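Side-chain contacts in mRNA export protein (Chaetomium thermophilum, PDB 4WPM), which probably takes part in carrying mRNA from the nucleus to the cytoplasm, the chain described being its RNA recognition motif (RRM) domain: residues 45-50 with 80-85; 55-60 with 69-74; 41-46 with 65-70. All blocks are in the same frame, centred on the assembly; numbering follows the deposited sequence.

Overall arrangement
From the N terminus, strand 20-25 leads to helix 40-51, the hairpin of strands 59-63 and 66-71, helix 73-81 and then strands 86-87 and 90-97. Contact 3 closes the loop from helix 40-51 to strand 66-71 and lays the helix on the sheet. Contact 1 starts from the same helix but reaches further, tying it to the turn that follows helix 73-81. Contact 2 is nested inside that larger loop and pairs the hairpin strands; contacts 2 and 3 share Leu69 and Lys70 and end on the same strand, contact 2 from the neighbouring strand and contact 3 from the helix. Leu47 and Leu69 touch where the three meet.

Contact 1 (45-50 with 80-85); sequences DFLERK and LRLNGF. With SO4 (sulfate ion), chain E.
Leu82, just past the end of helix 73-81, meets Leu47 and Lys50 of helix 40-51 with its two methyls. CD1 lies 3.8 Å from CD2 of Leu47, the two side chains crossing at a slant, and is equally close to CB of Lys50. CD2 presses on the aliphatic part of the lysine, 3.4 Å from Lys50 CG. That lysine has CG anti to its backbone N (chi1 -161°) and bends at chi2 (66°), which lays its lower carbons on Leu82 and carries CE on to Phe85. There the contact is with an aromatic edge: Lys50 CE sits in the ring plane, 3.7 Å from Phe85 CE2, and the two side chains cross at about a right angle. Were Leu82 cut back to alanine, Leu47 and the lower chain of Lys50 would probably lose their partner and a gap would open.

No hydrogen bond crosses between the two segments. Arg49 NE makes a salt bridge of 3.0 Å to Asp45 OD2 one helical turn back, approaching from above the carboxylate plane. In the other segment Leu82 to Phe85 form a type II turn with Gly84 at its third position, closed by a 3.2 Å bond from Phe85 N to Leu82 O. Arg81 NH2 makes a weak bond of 3.5 Å to O1 of a sulfate that Gln77 also binds. Leu82 also touches Ile94, so this leucine, just after helix 73-81, packs between helix 40-51 and strand 90-97, as expected of the two helices packed side by side on one face of an RRM.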
loop_
_atom_site.group_PDB
_atom_site.type_symbol
_atom_site.label_atom_id
_atom_site.label_comp_id
_atom_site.label_asym_id
_atom_site.label_seq_id
_atom_site.Cartn_x
_atom_site.Cartn_y
_atom_site.Cartn_z
ATOM N N ASP A 45 8.984 8.007 -15.560
ATOM C CA ASP A 45 9.765 9.011 -16.269
ATOM C C ASP A 45 10.557 9.848 -15.271
ATOM O O ASP A 45 11.726 10.159 -15.497
ATOM C CB ASP A 45 8.857 9.906 -17.114
ATOM C CG ASP A 45 9.631 10.948 -17.896
ATOM O OD1 ASP A 45 10.131 10.621 -18.992
ATOM O OD2 ASP A 45 9.737 12.096 -17.414
ATOM N N PHE A 46 9.913 10.204 -14.164
ATOM C CA PHE A 46 10.560 10.979 -13.111
ATOM C C PHE A 46 11.702 10.204 -12.460
ATOM O O PHE A 46 12.765 10.763 -12.188
ATOM C CB PHE A 46 9.535 11.389 -12.050
ATOM C CG PHE A 46 10.148 11.810 -10.746
ATOM C CD1 PHE A 46 10.723 13.062 -10.605
ATOM C CD2 PHE A 46 10.147 10.952 -9.657
ATOM C CE1 PHE A 46 11.284 13.450 -9.404
ATOM C CE2 PHE A 46 10.709 11.335 -8.455
ATOM C CZ PHE A 46 11.278 12.585 -8.327
ATOM N N LEU A 47 11.480 8.917 -12.212
ATOM C CA LEU A 47 12.487 8.071 -11.580
ATOM C C LEU A 47 13.726 7.917 -12.455
ATOM O O LEU A 47 14.853 7.936 -11.959
ATOM C CB LEU A 47 11.906 6.692 -11.264
ATOM C CG LEU A 47 10.812 6.635 -10.194
ATOM C CD1 LEU A 47 10.202 5.244 -10.131
ATOM C CD2 LEU A 47 11.359 7.040 -8.833
ATOM N N GLU A 48 13.512 7.760 -13.758
ATOM C CA GLU A 48 14.614 7.606 -14.700
ATOM C C GLU A 48 15.509 8.842 -14.734
ATOM O O GLU A 48 16.734 8.731 -14.731
ATOM C CB GLU A 48 14.074 7.315 -16.103
ATOM C CG GLU A 48 13.446 5.935 -16.249
ATOM C CD GLU A 48 12.785 5.727 -17.599
ATOM O OE1 GLU A 48 12.408 6.728 -18.243
ATOM O OE2 GLU A 48 12.640 4.557 -18.016
ATOM N N ARG A 49 14.890 10.018 -14.767
ATOM C CA ARG A 49 15.633 11.273 -14.830
ATOM C C ARG A 49 16.360 11.565 -13.517
ATOM O O ARG A 49 17.500 12.030 -13.522
ATOM C CB ARG A 49 14.695 12.432 -15.174
ATOM C CG ARG A 49 14.032 12.300 -16.537
ATOM C CD ARG A 49 13.135 13.486 -16.847
ATOM N NE ARG A 49 11.974 13.547 -15.958
ATOM C CZ ARG A 49 11.726 14.532 -15.093
ATOM N NH1 ARG A 49 10.642 14.480 -14.332
ATOM N NH2 ARG A 49 12.545 15.575 -14.982
ATOM N N LYS A 50 15.696 11.291 -12.397
ATOM C CA LYS A 50 16.231 11.623 -11.078
ATOM C C LYS A 50 17.435 10.763 -10.706
ATOM O O LYS A 50 18.336 11.217 -10.000
ATOM C CB LYS A 50 15.142 11.480 -10.012
ATOM C CG LYS A 50 15.442 12.220 -8.714
ATOM C CD LYS A 50 15.470 13.729 -8.901
ATOM C CE LYS A 50 15.690 14.442 -7.577
ATOM N NZ LYS A 50 16.260 15.804 -7.768
ATOM N N LEU A 80 16.473 3.112 -4.977
ATOM C CA LEU A 80 16.374 3.133 -3.522
ATOM C C LEU A 80 16.887 4.447 -2.929
ATOM O O LEU A 80 16.440 4.857 -1.856
ATOM C CB LEU A 80 17.132 1.945 -2.920
ATOM C CG LEU A 80 16.436 0.582 -3.018
ATOM C CD1 LEU A 80 17.374 -0.535 -2.585
ATOM C CD2 LEU A 80 15.159 0.552 -2.187
ATOM N N ARG A 81 17.822 5.104 -3.610
ATOM C CA ARG A 81 18.307 6.405 -3.152
ATOM C C ARG A 81 17.198 7.447 -3.156
ATOM O O ARG A 81 17.210 8.379 -2.351
ATOM C CB ARG A 81 19.477 6.907 -4.006
ATOM C CG ARG A 81 20.831 6.417 -3.534
ATOM C CD ARG A 81 21.972 6.985 -4.370
ATOM N NE ARG A 81 23.238 6.316 -4.080
ATOM C CZ ARG A 81 24.427 6.732 -4.506
ATOM N NH1 ARG A 81 24.532 7.828 -5.246
ATOM N NH2 ARG A 81 25.518 6.053 -4.182
ATOM N N LEU A 82 16.242 7.289 -4.064
ATOM C CA LEU A 82 15.160 8.253 -4.205
ATOM C C LEU A 82 14.068 8.037 -3.159
ATOM O O LEU A 82 13.045 8.720 -3.176
ATOM C CB LEU A 82 14.565 8.181 -5.612
ATOM C CG LEU A 82 15.570 8.333 -6.758
ATOM C CD1 LEU A 82 14.870 8.210 -8.102
ATOM C CD2 LEU A 82 16.321 9.655 -6.660
ATOM N N ASN A 83 14.272 7.076 -2.263
ATOM C CA ASN A 83 13.319 6.840 -1.186
ATOM C C ASN A 83 13.197 8.064 -0.290
ATOM O O ASN A 83 14.202 8.612 0.154
ATOM C CB ASN A 83 13.739 5.630 -0.351
ATOM C CG ASN A 83 12.819 5.393 0.830
ATOM O OD1 ASN A 83 11.737 4.823 0.688
ATOM N ND2 ASN A 83 13.241 5.844 2.006
ATOM N N GLY A 84 11.963 8.484 -0.027
ATOM C CA GLY A 84 11.700 9.616 0.844
ATOM C C GLY A 84 11.610 10.937 0.101
ATOM O O GLY A 84 11.226 11.954 0.677
ATOM N N PHE A 85 11.964 10.922 -1.181
ATOM C CA PHE A 85 11.853 12.111 -2.019
ATOM C C PHE A 85 10.393 12.429 -2.315
ATOM O O PHE A 85 9.530 11.555 -2.238
ATOM C CB PHE A 85 12.626 11.926 -3.327
ATOM C CG PHE A 85 14.090 12.248 -3.217
ATOM C CD1 PHE A 85 14.803 11.924 -2.074
ATOM C CD2 PHE A 85 14.754 12.870 -4.260
ATOM C CE1 PHE A 85 16.150 12.220 -1.972
ATOM C CE2 PHE A 85 16.100 13.168 -4.164
ATOM C CZ PHE A 85 16.798 12.841 -3.020
HETATM S S SO4 E . 23.148 4.354 -1.494
HETATM O O1 SO4 E . 24.287 3.608 -2.019
HETATM O O2 SO4 E . 23.083 4.199 -0.044
HETATM O O3 SO4 E . 23.298 5.769 -1.818
HETATM O O4 SO4 E . 21.922 3.838 -2.094
#

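Contact 2 (55-60 with 69-74); sequences ITLGRG and LKVNKD
Leu57 and Leu69 both set CG anti to the carbonyl carbon (chi1 -65° and -61°), turning their methyls to the face of the sheet that the helices cover, where they cross obliquely with CD1 of Leu57 4.1 Å from CD1 of Leu69. The other branch of Leu57 serves a second partner: CD2 lies 3.5 Å from CG1 of Val71, a methyl that chi1 of -61° puts beside the valine's own backbone N. Leu57 thus touches two residues of one face of strand 66-71, a methyl for each. CD2 of Leu69 turns instead to the neighbouring strand and rests 3.7 Å from CA of Gly60; a CB on that glycine would collide with this methyl, so the leucine lies directly over the bare backbone.

The strands are joined by a backbone hydrogen bond, Lys70 N to Arg59 O, 3.1 Å long. The same carbonyl oxygen takes a CA-H contact from Leu69 and a hydrogen bond from a water, which also donates to Lys70 O at 2.9 Å and so bridges the strands where they begin to part. On the other face, the side chains of Arg59 and Lys70 lead away from each other, and both touch Met101.

Leu57 goes on to meet Leu44 and Leu79, one from each helix, and Val71 meets Ile22 of the adjoining strand. Gly60 and Leu69 form an antiparallel non-hydrogen-bonded pair in the hairpin of strands 59-63 and 66-71, the beta2-beta3 hairpin of the RRM fold.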
loop_
_atom_site.group_PDB
_atom_site.type_symbol
_atom_site.label_atom_id
_atom_site.label_comp_id
_atom_site.label_asym_id
_atom_site.label_seq_id
_atom_site.Cartn_x
_atom_site.Cartn_y
_atom_site.Cartn_z
ATOM N N ILE A 55 18.654 5.082 -16.554
ATOM C CA ILE A 55 18.020 3.791 -16.361
ATOM C C ILE A 55 16.767 3.665 -17.215
ATOM O O ILE A 55 16.076 4.649 -17.480
ATOM C CB ILE A 55 17.670 3.563 -14.871
ATOM C CG1 ILE A 55 17.093 2.157 -14.674
ATOM C CG2 ILE A 55 16.685 4.620 -14.378
ATOM C CD1 ILE A 55 16.684 1.844 -13.264
ATOM N N THR A 56 16.507 2.442 -17.664
ATOM C CA THR A 56 15.307 2.122 -18.421
ATOM C C THR A 56 14.479 1.135 -17.608
ATOM O O THR A 56 14.939 0.038 -17.289
ATOM C CB THR A 56 15.631 1.528 -19.802
ATOM O OG1 THR A 56 16.719 2.250 -20.395
ATOM C CG2 THR A 56 14.413 1.609 -20.712
ATOM N N LEU A 57 13.254 1.536 -17.282
ATOM C CA LEU A 57 12.354 0.727 -16.473
ATOM C C LEU A 57 11.389 -0.019 -17.382
ATOM O O LEU A 57 10.514 0.578 -18.011
ATOM C CB LEU A 57 11.585 1.601 -15.477
ATOM C CG LEU A 57 12.421 2.300 -14.401
ATOM C CD1 LEU A 57 11.555 3.252 -13.592
ATOM C CD2 LEU A 57 13.102 1.294 -13.483
ATOM N N GLY A 58 11.556 -1.336 -17.439
ATOM C CA GLY A 58 10.771 -2.175 -18.325
ATOM C C GLY A 58 9.377 -2.479 -17.814
ATOM O O GLY A 58 8.413 -1.868 -18.272
ATOM N N ARG A 59 9.261 -3.400 -16.862
ATOM C CA ARG A 59 7.948 -3.837 -16.398
ATOM C C ARG A 59 7.534 -3.117 -15.122
ATOM O O ARG A 59 8.267 -3.107 -14.132
ATOM C CB ARG A 59 7.962 -5.353 -16.162
ATOM C CG ARG A 59 6.690 -5.931 -15.554
ATOM C CD ARG A 59 5.978 -6.856 -16.524
ATOM N NE ARG A 59 4.815 -7.493 -15.908
ATOM C CZ ARG A 59 3.621 -6.921 -15.783
ATOM N NH1 ARG A 59 3.413 -5.688 -16.229
ATOM N NH2 ARG A 59 2.628 -7.585 -15.207
ATOM N N GLY A 60 6.349 -2.515 -15.159
ATOM C CA GLY A 60 5.757 -1.912 -13.981
ATOM C C GLY A 60 4.241 -1.979 -13.992
ATOM O O GLY A 60 3.626 -2.060 -15.055
ATOM N N LEU A 69 7.763 -2.528 -9.576
ATOM C CA LEU A 69 8.739 -2.464 -10.662
ATOM C C LEU A 69 9.690 -3.649 -10.597
ATOM O O LEU A 69 10.175 -4.012 -9.525
ATOM C CB LEU A 69 9.534 -1.158 -10.607
ATOM C CG LEU A 69 8.731 0.133 -10.758
ATOM C CD1 LEU A 69 9.626 1.337 -10.522
ATOM C CD2 LEU A 69 8.089 0.202 -12.131
ATOM N N LYS A 70 9.947 -4.246 -11.758
ATOM C CA LYS A 70 10.910 -5.331 -11.876
ATOM C C LYS A 70 12.174 -4.813 -12.562
ATOM O O LYS A 70 12.129 -4.395 -13.720
ATOM C CB LYS A 70 10.289 -6.493 -12.654
ATOM C CG LYS A 70 10.740 -7.870 -12.202
ATOM C CD LYS A 70 9.874 -8.951 -12.831
ATOM C CE LYS A 70 10.160 -10.321 -12.237
ATOM N NZ LYS A 70 9.717 -11.423 -13.135
ATOM N N VAL A 71 13.292 -4.838 -11.841
ATOM C CA VAL A 71 14.542 -4.248 -12.320
ATOM C C VAL A 71 15.751 -5.084 -11.907
ATOM O O VAL A 71 15.656 -5.916 -11.005
ATOM C CB VAL A 71 14.724 -2.809 -11.783
ATOM C CG1 VAL A 71 13.586 -1.914 -12.251
ATOM C CG2 VAL A 71 14.815 -2.809 -10.259
ATOM N N ASN A 72 16.886 -4.861 -12.565
ATOM C CA ASN A 72 18.122 -5.534 -12.178
ATOM C C ASN A 72 18.662 -4.942 -10.879
ATOM O O ASN A 72 18.139 -3.946 -10.380
ATOM C CB ASN A 72 19.167 -5.444 -13.292
ATOM C CG ASN A 72 19.515 -4.016 -13.658
ATOM O OD1 ASN A 72 20.258 -3.342 -12.944
ATOM N ND2 ASN A 72 18.986 -3.550 -14.784
ATOM N N LYS A 73 19.709 -5.554 -10.335
ATOM C CA LYS A 73 20.165 -5.218 -8.989
ATOM C C LYS A 73 20.792 -3.823 -8.887
ATOM O O LYS A 73 20.497 -3.077 -7.954
ATOM C CB LYS A 73 21.165 -6.262 -8.491
ATOM C CG LYS A 73 21.451 -6.145 -7.002
ATOM C CD LYS A 73 22.836 -6.630 -6.634
ATOM C CE LYS A 73 22.976 -8.138 -6.779
ATOM N NZ LYS A 73 23.841 -8.500 -7.932
ATOM N N ASP A 74 21.657 -3.475 -9.835
ATOM C CA ASP A 74 22.316 -2.171 -9.815
ATOM C C ASP A 74 21.293 -1.053 -9.950
ATOM O O ASP A 74 21.406 -0.009 -9.308
ATOM C CB ASP A 74 23.358 -2.061 -10.930
ATOM C CG ASP A 74 24.078 -0.723 -10.922
ATOM O OD1 ASP A 74 24.923 -0.504 -10.030
ATOM O OD2 ASP A 74 23.799 0.108 -11.811
HETATM O O HOH W 1 11.123 -1.750 -14.375
#

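Contact 3 (41-46 with 65-70); sequences RSLLDF and DYVWLK
Leu43 and Val67 reach toward each other tip to tip from helix 40-51 and strand 66-71, CD2 of the leucine lying 3.9 Å from CG2 of the valine. In Leu43, chi1 of 170° sets CG opposite the backbone N and chi2 is near 65°, a conformation that drives the side chain from the helix down to the sheet. Val67, with chi1 at 174°, holds CG1 beside its carbonyl carbon and CG2 beside its N; both methyls lie near the same leucine tip.

The next pair meets differently. Leu44 leaves the helix with CG beside its own N, and it slides past Leu69 in the opposite direction. Its CD2 fits against both methyls of Leu69, coming within 3.6 Å of Leu69 CD2, which its CD1 touches as well. The two leucines therefore lie alongside each other, whereas Leu43 and Val67 meet end on.

Val67 also touches Leu40 of the same helix and Ile62 of the adjoining strand, and Trp68 faces the other side of the sheet. Helix 40-51 packed through leucines on the inner strand 66-71 is the alpha1-to-beta3 core of the RRM's beta-alpha-beta-beta-alpha-beta fold.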
loop_
_atom_site.group_PDB
_atom_site.type_symbol
_atom_site.label_atom_id
_atom_site.label_comp_id
_atom_site.label_asym_id
_atom_site.label_seq_id
_atom_site.Cartn_x
_atom_site.Cartn_y
_atom_site.Cartn_z
ATOM N N ARG A 41 3.189 6.345 -15.784
ATOM C CA ARG A 41 4.186 6.722 -16.779
ATOM C C ARG A 41 4.984 7.950 -16.350
ATOM O O ARG A 41 6.207 7.984 -16.495
ATOM C CB ARG A 41 3.504 6.992 -18.121
ATOM C CG ARG A 41 4.457 7.236 -19.281
ATOM C CD ARG A 41 4.110 8.520 -20.016
ATOM N NE ARG A 41 4.492 9.708 -19.255
ATOM C CZ ARG A 41 4.146 10.950 -19.577
ATOM N NH1 ARG A 41 3.399 11.183 -20.649
ATOM N NH2 ARG A 41 4.544 11.965 -18.822
ATOM N N SER A 42 4.291 8.956 -15.828
ATOM C CA SER A 42 4.947 10.174 -15.368
ATOM C C SER A 42 5.890 9.881 -14.203
ATOM O O SER A 42 6.943 10.505 -14.073
ATOM C CB SER A 42 3.908 11.220 -14.956
ATOM O OG SER A 42 3.182 10.801 -13.814
ATOM N N LEU A 43 5.505 8.927 -13.360
ATOM C CA LEU A 43 6.334 8.521 -12.230
ATOM C C LEU A 43 7.618 7.843 -12.696
ATOM O O LEU A 43 8.709 8.205 -12.259
ATOM C CB LEU A 43 5.555 7.584 -11.301
ATOM C CG LEU A 43 6.359 6.886 -10.199
ATOM C CD1 LEU A 43 6.906 7.898 -9.205
ATOM C CD2 LEU A 43 5.505 5.847 -9.493
ATOM N N LEU A 44 7.485 6.856 -13.576
ATOM C CA LEU A 44 8.647 6.126 -14.069
ATOM C C LEU A 44 9.572 7.063 -14.831
ATOM O O LEU A 44 10.792 6.940 -14.755
ATOM C CB LEU A 44 8.222 4.956 -14.960
ATOM C CG LEU A 44 7.243 3.950 -14.344
ATOM C CD1 LEU A 44 7.205 2.671 -15.169
ATOM C CD2 LEU A 44 7.569 3.649 -12.886
ATOM N N ASP A 45 8.984 8.007 -15.560
ATOM C CA ASP A 45 9.765 9.011 -16.269
ATOM C C ASP A 45 10.557 9.848 -15.271
ATOM O O ASP A 45 11.726 10.159 -15.497
ATOM C CB ASP A 45 8.857 9.906 -17.114
ATOM C CG ASP A 45 9.631 10.948 -17.896
ATOM O OD1 ASP A 45 10.131 10.621 -18.992
ATOM O OD2 ASP A 45 9.737 12.096 -17.414
ATOM N N PHE A 46 9.913 10.204 -14.164
ATOM C CA PHE A 46 10.560 10.979 -13.111
ATOM C C PHE A 46 11.702 10.204 -12.460
ATOM O O PHE A 46 12.765 10.763 -12.188
ATOM C CB PHE A 46 9.535 11.389 -12.050
ATOM C CG PHE A 46 10.148 11.810 -10.746
ATOM C CD1 PHE A 46 10.723 13.062 -10.605
ATOM C CD2 PHE A 46 10.147 10.952 -9.657
ATOM C CE1 PHE A 46 11.284 13.450 -9.404
ATOM C CE2 PHE A 46 10.709 11.335 -8.455
ATOM C CZ PHE A 46 11.278 12.585 -8.327
ATOM N N ASP A 65 -2.392 0.716 -3.613
ATOM C CA ASP A 65 -1.721 1.999 -3.441
ATOM C C ASP A 65 -0.265 1.918 -3.892
ATOM O O ASP A 65 0.446 2.924 -3.900
ATOM C CB ASP A 65 -1.784 2.454 -1.981
ATOM C CG ASP A 65 -3.204 2.582 -1.470
ATOM O OD1 ASP A 65 -4.139 2.609 -2.300
ATOM O OD2 ASP A 65 -3.385 2.670 -0.238
ATOM N N TYR A 66 0.172 0.719 -4.273
ATOM C CA TYR A 66 1.573 0.485 -4.601
ATOM C C TYR A 66 1.846 0.491 -6.099
ATOM O O TYR A 66 0.976 0.158 -6.906
ATOM C CB TYR A 66 2.033 -0.857 -4.025
ATOM C CG TYR A 66 2.247 -0.857 -2.531
ATOM C CD1 TYR A 66 3.406 -0.330 -1.978
ATOM C CD2 TYR A 66 1.297 -1.392 -1.673
ATOM C CE1 TYR A 66 3.610 -0.332 -0.613
ATOM C CE2 TYR A 66 1.492 -1.398 -0.305
ATOM C CZ TYR A 66 2.651 -0.866 0.220
ATOM O OH TYR A 66 2.854 -0.869 1.580
ATOM N N VAL A 67 3.067 0.879 -6.452
ATOM C CA VAL A 67 3.596 0.685 -7.794
ATOM C C VAL A 67 4.703 -0.361 -7.732
ATOM O O VAL A 67 5.643 -0.232 -6.945
ATOM C CB VAL A 67 4.147 1.995 -8.397
ATOM C CG1 VAL A 67 4.826 1.734 -9.741
ATOM C CG2 VAL A 67 3.040 3.020 -8.550
ATOM N N TRP A 68 4.586 -1.392 -8.561
ATOM C CA TRP A 68 5.550 -2.485 -8.579
ATOM C C TRP A 68 6.464 -2.338 -9.786
ATOM O O TRP A 68 5.995 -2.043 -10.882
ATOM C CB TRP A 68 4.838 -3.840 -8.618
ATOM C CG TRP A 68 3.947 -4.097 -7.441
ATOM C CD1 TRP A 68 2.741 -3.513 -7.178
ATOM C CD2 TRP A 68 4.186 -5.019 -6.370
ATOM N NE1 TRP A 68 2.221 -4.009 -6.008
ATOM C CE2 TRP A 68 3.088 -4.935 -5.493
ATOM C CE3 TRP A 68 5.226 -5.904 -6.069
ATOM C CZ2 TRP A 68 2.999 -5.703 -4.333
ATOM C CZ3 TRP A 68 5.135 -6.665 -4.916
ATOM C CH2 TRP A 68 4.030 -6.560 -4.063
ATOM N N LEU A 69 7.763 -2.528 -9.576
ATOM C CA LEU A 69 8.739 -2.464 -10.662
ATOM C C LEU A 69 9.690 -3.649 -10.597
ATOM O O LEU A 69 10.175 -4.012 -9.525
ATOM C CB LEU A 69 9.534 -1.158 -10.607
ATOM C CG LEU A 69 8.731 0.133 -10.758
ATOM C CD1 LEU A 69 9.626 1.337 -10.522
ATOM C CD2 LEU A 69 8.089 0.202 -12.131
ATOM N N LYS A 70 9.947 -4.246 -11.758
ATOM C CA LYS A 70 10.910 -5.331 -11.876
ATOM C C LYS A 70 12.174 -4.813 -12.562
ATOM O O LYS A 70 12.129 -4.395 -13.720
ATOM C CB LYS A 70 10.289 -6.493 -12.654
ATOM C CG LYS A 70 10.740 -7.870 -12.202
ATOM C CD LYS A 70 9.874 -8.951 -12.831
ATOM C CE LYS A 70 10.160 -10.321 -12.237
ATOM N NZ LYS A 70 9.717 -11.423 -13.135
#